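Local coordinates for protein 3-deoxy-manno-octulosonate cytidylyltransferase (PDB 1H7E) that couples the eight-carbon sugar KDO to CMP from CTP, releasing diphosphate, probably to activate it for lipopolysaccharide synthesis, at residues Lys19-Lys27 against Leu230-Leu241; Glu45-Glu56 against Gly64-Asp72. All blocks are in the same frame, centred on the assembly; numbering follows the deposited sequence.

Overall arrangement
Near the N terminus, after strand 3-8, the chain enters residues 19-27, which end in a small two-stranded hairpin. Helix 29-38 follows, and then strand 45-50, helix 53-61 and strand 65-68. Contact 2 closes this short loop by setting strand 65-68 beside strand 45-50 at one edge of the main sheet. The chain then adds the remaining strands of that sheet. Only with helix 227-243 does it return to residues 19-27 and close the long loop of contact 1. Along the chain, contact 2 is nested inside the loop closed by contact 1. Their centres lie about 22 Å apart, yet they touch where Pro20 CG packs on Val55 CG2 at 3.9 Å.

Contact 1: residues Lys19-Lys27 against Leu230-Leu241; sequences KPLLDIVGK and LEKVRALMAQEL
Arg234 reaches Asp23 because its CG lies anti to the carbonyl carbon (chi1 -83°) and the chain runs extended to NE. In Met237, CG is anti to the backbone N and bends at chi2 and chi3 turn the methyl toward Ile24. Arg234 NH2 donates to Asp23 O at 2.8 Å, in the carbonyl plane, but the N-H...O angle is only 133°. NE adds a weak bond to the same oxygen. Glu231 OE2 makes a salt bridge to Arg234 NH1 at 3.3 Å, and Leu230 CD1 lies above one face of the guanidinium, toward its rim. Ile24 to Lys27 form a type I' turn joining strands 23-24 and 27-28, and this hairpin packs against the C-terminal helix 227-243. Asp23 OD1 accepts from Gly26 N at 2.9 Å, an Asx motif that ties the turn back to its first strand. Ile24 and Met237 cross at about a right angle, with Ile24 CG2 tight against Met237 CE at 3.4 Å. Val25 lies against the helix: CG1 meets Ala238 CB at 4.0 Å, and CG2 touches Met237 CG and Leu241 CD1. At the start of the 230-241 segment, Leu22 CD1 meets Leu230 CD2 at 4.1 Å.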
loop_
_atom_site.group_PDB
_atom_site.type_symbol
_atom_site.label_atom_id
_atom_site.label_comp_id
_atom_site.label_asym_id
_atom_site.label_seq_id
_atom_site.Cartn_x
_atom_site.Cartn_y
_atom_site.Cartn_z
ATOM N N LYS A 19 -27.924 2.970 19.326
ATOM C CA LYS A 19 -26.858 2.026 19.605
ATOM C C LYS A 19 -26.010 2.275 20.864
ATOM O O LYS A 19 -25.804 1.351 21.654
ATOM C CB LYS A 19 -25.975 1.886 18.361
ATOM C CG LYS A 19 -25.142 0.624 18.322
ATOM C CD LYS A 19 -24.497 0.413 16.955
ATOM C CE LYS A 19 -23.494 1.502 16.619
ATOM N NZ LYS A 19 -22.813 1.206 15.326
ATOM N N PRO A 20 -25.525 3.517 21.091
ATOM C CA PRO A 20 -24.711 3.732 22.300
ATOM C C PRO A 20 -25.474 3.580 23.618
ATOM O O PRO A 20 -24.874 3.405 24.674
ATOM C CB PRO A 20 -24.181 5.156 22.109
ATOM C CG PRO A 20 -25.269 5.821 21.315
ATOM C CD PRO A 20 -25.627 4.760 20.300
ATOM N N LEU A 21 -26.802 3.603 23.541
ATOM C CA LEU A 21 -27.633 3.487 24.735
ATOM C C LEU A 21 -28.147 2.060 25.018
ATOM O O LEU A 21 -28.894 1.839 25.979
ATOM C CB LEU A 21 -28.794 4.497 24.665
ATOM C CG LEU A 21 -28.435 5.947 24.296
ATOM C CD1 LEU A 21 -29.674 6.812 24.235
ATOM C CD2 LEU A 21 -27.463 6.519 25.292
ATOM N N LEU A 22 -27.738 1.094 24.194
ATOM C CA LEU A 22 -28.157 -0.298 24.384
ATOM C C LEU A 22 -27.619 -0.833 25.699
ATOM O O LEU A 22 -26.509 -0.500 26.095
ATOM C CB LEU A 22 -27.647 -1.189 23.252
ATOM C CG LEU A 22 -28.341 -1.184 21.895
ATOM C CD1 LEU A 22 -27.500 -2.022 20.945
ATOM C CD2 LEU A 22 -29.756 -1.736 21.998
ATOM N N ASP A 23 -28.386 -1.703 26.347
ATOM C CA ASP A 23 -27.967 -2.263 27.621
ATOM C C ASP A 23 -27.095 -3.507 27.524
ATOM O O ASP A 23 -27.386 -4.440 26.791
ATOM C CB ASP A 23 -29.178 -2.570 28.509
ATOM C CG ASP A 23 -28.776 -2.919 29.937
ATOM O OD1 ASP A 23 -28.376 -4.081 30.202
ATOM O OD2 ASP A 23 -28.846 -2.009 30.792
ATOM N N ILE A 24 -26.020 -3.502 28.293
ATOM C CA ILE A 24 -25.105 -4.628 28.369
ATOM C C ILE A 24 -24.846 -4.744 29.875
ATOM O O ILE A 24 -24.263 -3.844 30.480
ATOM C CB ILE A 24 -23.766 -4.363 27.599
ATOM C CG1 ILE A 24 -24.036 -4.078 26.116
ATOM C CG2 ILE A 24 -22.815 -5.559 27.753
ATOM C CD1 ILE A 24 -22.795 -3.677 25.335
ATOM N N VAL A 25 -25.319 -5.836 30.473
ATOM C CA VAL A 25 -25.172 -6.083 31.914
ATOM C C VAL A 25 -25.532 -4.886 32.818
ATOM O O VAL A 25 -24.771 -4.512 33.719
ATOM C CB VAL A 25 -23.763 -6.703 32.313
ATOM C CG1 VAL A 25 -23.588 -8.080 31.694
ATOM C CG2 VAL A 25 -22.593 -5.794 31.917
ATOM N N GLY A 26 -26.681 -4.269 32.534
ATOM C CA GLY A 26 -27.147 -3.156 33.344
ATOM C C GLY A 26 -26.614 -1.746 33.094
ATOM O O GLY A 26 -26.981 -0.839 33.848
ATOM N N LYS A 27 -25.756 -1.551 32.082
ATOM C CA LYS A 27 -25.192 -0.227 31.743
ATOM C C LYS A 27 -25.329 0.047 30.251
ATOM O O LYS A 27 -25.289 -0.878 29.449
ATOM C CB LYS A 27 -23.694 -0.166 32.063
ATOM C CG LYS A 27 -23.338 -0.205 33.511
ATOM C CD LYS A 27 -21.854 -0.360 33.639
ATOM C CE LYS A 27 -21.477 -0.462 35.090
ATOM N NZ LYS A 27 -20.027 -0.752 35.277
ATOM N N LEU A 230 -24.348 -9.224 19.458
ATOM C CA LEU A 230 -24.681 -8.437 20.646
ATOM C C LEU A 230 -24.845 -9.387 21.834
ATOM O O LEU A 230 -24.402 -9.081 22.946
ATOM C CB LEU A 230 -25.970 -7.632 20.419
ATOM C CG LEU A 230 -26.617 -6.882 21.591
ATOM C CD1 LEU A 230 -25.631 -5.924 22.242
ATOM C CD2 LEU A 230 -27.841 -6.131 21.098
ATOM N N GLU A 231 -25.463 -10.544 21.574
ATOM C CA GLU A 231 -25.682 -11.571 22.593
ATOM C C GLU A 231 -24.347 -12.221 22.967
ATOM O O GLU A 231 -24.164 -12.672 24.102
ATOM C CB GLU A 231 -26.662 -12.648 22.095
ATOM C CG GLU A 231 -27.988 -12.131 21.519
ATOM C CD GLU A 231 -28.765 -11.221 22.463
ATOM O OE1 GLU A 231 -28.842 -11.513 23.679
ATOM O OE2 GLU A 231 -29.315 -10.211 21.976
ATOM N N LYS A 232 -23.426 -12.277 22.002
ATOM C CA LYS A 232 -22.095 -12.840 22.231
ATOM C C LYS A 232 -21.333 -11.905 23.182
ATOM O O LYS A 232 -20.610 -12.358 24.074
ATOM C CB LYS A 232 -21.334 -13.018 20.901
ATOM C CG LYS A 232 -19.930 -13.620 21.057
ATOM C CD LYS A 232 -19.456 -14.374 19.812
ATOM C CE LYS A 232 -18.596 -13.515 18.893
ATOM N NZ LYS A 232 -19.337 -12.371 18.294
ATOM N N VAL A 233 -21.527 -10.599 22.998
ATOM C CA VAL A 233 -20.895 -9.604 23.851
ATOM C C VAL A 233 -21.545 -9.620 25.243
ATOM O O VAL A 233 -20.836 -9.554 26.250
ATOM C CB VAL A 233 -20.954 -8.191 23.219
ATOM C CG1 VAL A 233 -20.507 -7.132 24.224
ATOM C CG2 VAL A 233 -20.048 -8.147 21.997
ATOM N N ARG A 234 -22.873 -9.752 25.300
ATOM C CA ARG A 234 -23.586 -9.806 26.584
ATOM C C ARG A 234 -23.109 -10.996 27.407
ATOM O O ARG A 234 -22.825 -10.860 28.605
ATOM C CB ARG A 234 -25.104 -9.893 26.393
ATOM C CG ARG A 234 -25.768 -8.548 26.153
ATOM C CD ARG A 234 -27.274 -8.655 26.216
ATOM N NE ARG A 234 -27.897 -7.341 26.113
ATOM C CZ ARG A 234 -28.591 -6.920 25.059
ATOM N NH1 ARG A 234 -28.753 -7.719 24.011
ATOM N NH2 ARG A 234 -29.121 -5.700 25.046
ATOM N N ALA A 235 -22.996 -12.150 26.749
ATOM C CA ALA A 235 -22.532 -13.375 27.400
ATOM C C ALA A 235 -21.054 -13.264 27.806
ATOM O O ALA A 235 -20.672 -13.645 28.923
ATOM C CB ALA A 235 -22.741 -14.577 26.469
ATOM N N LEU A 236 -20.248 -12.709 26.899
ATOM C CA LEU A 236 -18.807 -12.530 27.093
ATOM C C LEU A 236 -18.462 -11.517 28.190
ATOM O O LEU A 236 -17.508 -11.716 28.954
ATOM C CB LEU A 236 -18.165 -12.115 25.760
ATOM C CG LEU A 236 -17.080 -12.987 25.107
ATOM C CD1 LEU A 236 -17.199 -14.458 25.519
ATOM C CD2 LEU A 236 -17.166 -12.830 23.594
ATOM N N MET A 237 -19.248 -10.441 28.262
ATOM C CA MET A 237 -19.049 -9.392 29.262
ATOM C C MET A 237 -19.487 -9.885 30.640
ATOM O O MET A 237 -18.898 -9.492 31.650
ATOM C CB MET A 237 -19.841 -8.133 28.892
ATOM C CG MET A 237 -19.295 -6.842 29.496
ATOM S SD MET A 237 -18.231 -5.954 28.339
ATOM C CE MET A 237 -19.442 -5.094 27.388
ATOM N N ALA A 238 -20.529 -10.728 30.667
ATOM C CA ALA A 238 -21.074 -11.317 31.902
ATOM C C ALA A 238 -20.152 -12.407 32.455
ATOM O O ALA A 238 -20.008 -12.558 33.670
ATOM C CB ALA A 238 -22.465 -11.890 31.651
ATOM N N GLN A 239 -19.555 -13.180 31.549
ATOM C CA GLN A 239 -18.623 -14.245 31.908
ATOM C C GLN A 239 -17.354 -13.603 32.487
ATOM O O GLN A 239 -16.669 -14.199 33.322
ATOM C CB GLN A 239 -18.300 -15.080 30.654
ATOM C CG GLN A 239 -17.396 -16.301 30.859
ATOM C CD GLN A 239 -15.915 -15.997 30.685
ATOM O OE1 GLN A 239 -15.509 -15.327 29.726
ATOM N NE2 GLN A 239 -15.098 -16.500 31.607
ATOM N N GLU A 240 -17.076 -12.370 32.051
ATOM C CA GLU A 240 -15.914 -11.603 32.498
ATOM C C GLU A 240 -16.086 -11.024 33.911
ATOM O O GLU A 240 -15.109 -10.934 34.663
ATOM C CB GLU A 240 -15.602 -10.488 31.498
ATOM C CG GLU A 240 -14.241 -9.841 31.701
ATOM C CD GLU A 240 -13.878 -8.858 30.598
ATOM O OE1 GLU A 240 -13.219 -7.843 30.905
ATOM O OE2 GLU A 240 -14.241 -9.102 29.422
ATOM N N LEU A 241 -17.318 -10.630 34.260
ATOM C CA LEU A 241 -17.637 -10.082 35.593
ATOM C C LEU A 241 -17.547 -11.159 36.682
ATOM O O LEU A 241 -17.185 -10.871 37.828
ATOM C CB LEU A 241 -19.044 -9.465 35.625
ATOM C CG LEU A 241 -19.277 -8.078 35.019
ATOM C CD1 LEU A 241 -20.741 -7.701 35.185
ATOM C CD2 LEU A 241 -18.385 -7.038 35.688
#

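Contact 2: residues Glu45-Glu56 against Gly64-Asp72; sequences EVWVATDDPRVE and GKAIMTRND
Strands 45-50 and 65-68 run parallel, their axes 36° apart, joined by backbone bonds from Val48 N to Lys65 O, Ile67 N to Val48 O and Thr50 N to Ile67 O; Thr69 N, just past the strand end, bonds to Thr50 O. Thr69 OG1 adds a weak bond to Thr50 O. On one face of the sheet, Lys65 CB sits over the six-membered ring of Trp47, somewhat toward the rim and 3.9 Å from its centroid, a CH-pi contact. The extended lysine chain carries CD past Trp47 CE2 and CZ2. Ala66 O meets the ring at its edge, 3.7 Å from Trp47 CZ3. Glu45 OE1 takes the indole N-H in the ring plane, through its anti side, with Trp47 NE1 at 2.7 Å; this should fix the ring's rotation. Lys65 NZ stays 4.0 Å from Glu45 OE1, too far for a salt bridge, and Glu45 OE2 pairs with Lys2. On the other face, Met68 bends at chi2 and chi3, which brings SD to 4.1 Å from Thr50 CG2. Glu56 crosses Met68 at about a right angle, with OE2 3.6 Å from Met68 CG. A water bridges Glu56 OE2 and Ala66 O. Thr50 OG1, bonded to Ala9 O, also accepts from Asp52 N, forming an ST turn. Asp52 N-caps helix 53-61, the link in this beta-alpha-beta crossover at the edge of the nucleotidyltransferase sheet, consistent with the GT-A clan.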
loop_
_atom_site.group_PDB
_atom_site.type_symbol
_atom_site.label_atom_id
_atom_site.label_comp_id
_atom_site.label_asym_id
_atom_site.label_seq_id
_atom_site.Cartn_x
_atom_site.Cartn_y
_atom_site.Cartn_z
ATOM N N GLU A 45 -7.963 13.376 30.021
ATOM C CA GLU A 45 -9.423 13.492 30.041
ATOM C C GLU A 45 -10.043 12.554 29.029
ATOM O O GLU A 45 -9.417 12.198 28.035
ATOM C CB GLU A 45 -9.865 14.914 29.655
ATOM C CG GLU A 45 -9.296 16.066 30.478
ATOM C CD GLU A 45 -9.418 17.411 29.766
ATOM O OE1 GLU A 45 -10.406 17.619 29.030
ATOM O OE2 GLU A 45 -8.515 18.264 29.936
ATOM N N VAL A 46 -11.305 12.226 29.250
ATOM C CA VAL A 46 -12.050 11.371 28.357
ATOM C C VAL A 46 -13.347 12.095 28.032
ATOM O O VAL A 46 -14.076 12.526 28.930
ATOM C CB VAL A 46 -12.345 9.984 28.983
ATOM C CG1 VAL A 46 -13.166 9.138 28.015
ATOM C CG2 VAL A 46 -11.039 9.268 29.309
ATOM N N TRP A 47 -13.613 12.245 26.737
ATOM C CA TRP A 47 -14.809 12.930 26.241
ATOM C C TRP A 47 -15.650 12.115 25.275
ATOM O O TRP A 47 -15.114 11.381 24.458
ATOM C CB TRP A 47 -14.390 14.172 25.462
ATOM C CG TRP A 47 -13.789 15.234 26.286
ATOM C CD1 TRP A 47 -12.482 15.339 26.690
ATOM C CD2 TRP A 47 -14.460 16.396 26.775
ATOM N NE1 TRP A 47 -12.302 16.507 27.395
ATOM C CE2 TRP A 47 -13.501 17.173 27.461
ATOM C CE3 TRP A 47 -15.783 16.858 26.689
ATOM C CZ2 TRP A 47 -13.823 18.395 28.066
ATOM C CZ3 TRP A 47 -16.102 18.065 27.286
ATOM C CH2 TRP A 47 -15.124 18.819 27.964
ATOM N N VAL A 48 -16.961 12.329 25.303
ATOM C CA VAL A 48 -17.885 11.680 24.376
ATOM C C VAL A 48 -18.344 12.809 23.449
ATOM O O VAL A 48 -18.810 13.857 23.919
ATOM C CB VAL A 48 -19.117 11.074 25.087
ATOM C CG1 VAL A 48 -20.112 10.563 24.067
ATOM C CG2 VAL A 48 -18.700 9.950 26.014
ATOM N N ALA A 49 -18.135 12.628 22.147
ATOM C CA ALA A 49 -18.504 13.625 21.148
ATOM C C ALA A 49 -19.794 13.139 20.508
ATOM O O ALA A 49 -19.839 12.048 19.932
ATOM C CB ALA A 49 -17.397 13.765 20.104
ATOM N N THR A 50 -20.857 13.924 20.637
ATOM C CA THR A 50 -22.132 13.512 20.092
ATOM C C THR A 50 -22.868 14.636 19.408
ATOM O O THR A 50 -22.504 15.805 19.544
ATOM C CB THR A 50 -23.025 12.910 21.195
ATOM O OG1 THR A 50 -24.211 12.366 20.610
ATOM C CG2 THR A 50 -23.420 13.957 22.203
ATOM N N ASP A 51 -23.872 14.259 18.622
ATOM C CA ASP A 51 -24.710 15.214 17.902
ATOM C C ASP A 51 -26.173 15.094 18.358
ATOM O O ASP A 51 -27.053 15.784 17.830
ATOM C CB ASP A 51 -24.596 15.018 16.372
ATOM C CG ASP A 51 -25.003 13.612 15.900
ATOM O OD1 ASP A 51 -25.254 12.719 16.736
ATOM O OD2 ASP A 51 -25.062 13.400 14.665
ATOM N N ASP A 52 -26.403 14.268 19.382
ATOM C CA ASP A 52 -27.742 14.020 19.906
ATOM C C ASP A 52 -27.860 14.289 21.414
ATOM O O ASP A 52 -27.094 13.736 22.204
ATOM C CB ASP A 52 -28.137 12.571 19.588
ATOM C CG ASP A 52 -29.608 12.302 19.826
ATOM O OD1 ASP A 52 -29.955 11.974 20.972
ATOM O OD2 ASP A 52 -30.411 12.422 18.871
ATOM N N PRO A 53 -28.852 15.112 21.830
ATOM C CA PRO A 53 -29.086 15.463 23.242
ATOM C C PRO A 53 -29.432 14.282 24.147
ATOM O O PRO A 53 -29.191 14.332 25.356
ATOM C CB PRO A 53 -30.232 16.481 23.166
ATOM C CG PRO A 53 -30.958 16.089 21.914
ATOM C CD PRO A 53 -29.826 15.797 20.960
ATOM N N ARG A 54 -30.000 13.227 23.572
ATOM C CA ARG A 54 -30.346 12.040 24.354
ATOM C C ARG A 54 -29.061 11.354 24.839
ATOM O O ARG A 54 -28.977 10.909 25.996
ATOM C CB ARG A 54 -31.204 11.071 23.523
ATOM C CG ARG A 54 -32.554 11.646 23.096
ATOM C CD ARG A 54 -33.321 10.706 22.155
ATOM N NE ARG A 54 -32.767 10.678 20.797
ATOM C CZ ARG A 54 -33.354 10.109 19.741
ATOM N NH1 ARG A 54 -34.534 9.505 19.862
ATOM N NH2 ARG A 54 -32.752 10.142 18.557
ATOM N N VAL A 55 -28.052 11.313 23.963
ATOM C CA VAL A 55 -26.763 10.711 24.288
ATOM C C VAL A 55 -26.012 11.612 25.268
ATOM O O VAL A 55 -25.419 11.132 26.244
ATOM C CB VAL A 55 -25.902 10.460 23.009
ATOM C CG1 VAL A 55 -24.493 10.002 23.379
ATOM C CG2 VAL A 55 -26.546 9.410 22.150
ATOM N N GLU A 56 -26.050 12.920 25.017
ATOM C CA GLU A 56 -25.386 13.877 25.887
ATOM C C GLU A 56 -25.935 13.718 27.298
ATOM O O GLU A 56 -25.177 13.687 28.266
ATOM C CB GLU A 56 -25.653 15.292 25.412
ATOM C CG GLU A 56 -25.138 16.352 26.367
ATOM C CD GLU A 56 -25.653 17.727 26.015
ATOM O OE1 GLU A 56 -26.861 17.851 25.690
ATOM O OE2 GLU A 56 -24.845 18.677 26.049
ATOM N N GLY A 64 -20.068 11.448 32.996
ATOM C CA GLY A 64 -19.016 11.606 32.010
ATOM C C GLY A 64 -19.091 12.949 31.297
ATOM O O GLY A 64 -20.115 13.645 31.367
ATOM N N LYS A 65 -18.008 13.321 30.614
ATOM C CA LYS A 65 -17.969 14.579 29.866
ATOM C C LYS A 65 -18.440 14.376 28.428
ATOM O O LYS A 65 -17.980 13.467 27.730
ATOM C CB LYS A 65 -16.559 15.152 29.854
ATOM C CG LYS A 65 -15.940 15.328 31.225
ATOM C CD LYS A 65 -14.523 15.859 31.094
ATOM C CE LYS A 65 -13.892 16.084 32.449
ATOM N NZ LYS A 65 -12.608 16.830 32.308
ATOM N N ALA A 66 -19.396 15.198 28.008
ATOM C CA ALA A 66 -19.935 15.147 26.653
ATOM C C ALA A 66 -19.756 16.523 26.011
ATOM O O ALA A 66 -19.686 17.542 26.707
ATOM C CB ALA A 66 -21.422 14.761 26.677
ATOM N N ILE A 67 -19.599 16.544 24.692
ATOM C CA ILE A 67 -19.455 17.790 23.954
ATOM C C ILE A 67 -20.307 17.628 22.708
ATOM O O ILE A 67 -20.239 16.600 22.029
ATOM C CB ILE A 67 -17.977 18.103 23.607
ATOM C CG1 ILE A 67 -17.890 19.359 22.736
ATOM C CG2 ILE A 67 -17.314 16.903 22.936
ATOM C CD1 ILE A 67 -16.515 19.920 22.628
ATOM N N MET A 68 -21.218 18.575 22.502
ATOM C CA MET A 68 -22.096 18.551 21.350
ATOM C C MET A 68 -21.318 19.022 20.135
ATOM O O MET A 68 -20.530 19.974 20.201
ATOM C CB MET A 68 -23.311 19.444 21.579
ATOM C CG MET A 68 -24.353 18.855 22.510
ATOM S SD MET A 68 -25.318 17.533 21.755
ATOM C CE MET A 68 -26.356 18.445 20.587
ATOM N N THR A 69 -21.538 18.331 19.026
ATOM C CA THR A 69 -20.854 18.640 17.780
ATOM C C THR A 69 -21.914 18.757 16.697
ATOM O O THR A 69 -23.076 18.470 16.945
ATOM C CB THR A 69 -19.828 17.517 17.420
ATOM O OG1 THR A 69 -20.497 16.249 17.366
ATOM C CG2 THR A 69 -18.718 17.436 18.466
ATOM N N ARG A 70 -21.532 19.223 15.515
ATOM C CA ARG A 70 -22.489 19.348 14.421
ATOM C C ARG A 70 -22.956 17.980 13.916
ATOM O O ARG A 70 -22.234 16.984 14.027
ATOM C CB ARG A 70 -21.887 20.152 13.271
ATOM C CG ARG A 70 -21.625 21.596 13.643
ATOM C CD ARG A 70 -21.333 22.434 12.422
ATOM N NE ARG A 70 -20.118 21.992 11.750
ATOM C CZ ARG A 70 -18.891 22.389 12.080
ATOM N NH1 ARG A 70 -18.706 23.244 13.082
ATOM N NH2 ARG A 70 -17.845 21.936 11.402
ATOM N N ASN A 71 -24.191 17.923 13.422
ATOM C CA ASN A 71 -24.749 16.679 12.887
ATOM C C ASN A 71 -24.472 16.550 11.385
ATOM O O ASN A 71 -24.627 15.465 10.814
ATOM C CB ASN A 71 -26.257 16.577 13.177
ATOM C CG ASN A 71 -27.023 17.844 12.800
ATOM O OD1 ASN A 71 -27.538 18.549 13.671
ATOM N ND2 ASN A 71 -27.108 18.132 11.503
ATOM N N ASP A 72 -24.030 17.658 10.777
ATOM C CA ASP A 72 -23.708 17.742 9.346
ATOM C C ASP A 72 -22.318 17.195 8.965
ATOM O O ASP A 72 -21.864 17.380 7.834
ATOM C CB ASP A 72 -23.846 19.198 8.851
ATOM C CG ASP A 72 -22.927 20.185 9.600
ATOM O OD1 ASP A 72 -21.704 19.948 9.708
ATOM O OD2 ASP A 72 -23.431 21.228 10.067
HETATM O O HOH W 1 -22.239 19.563 26.252
#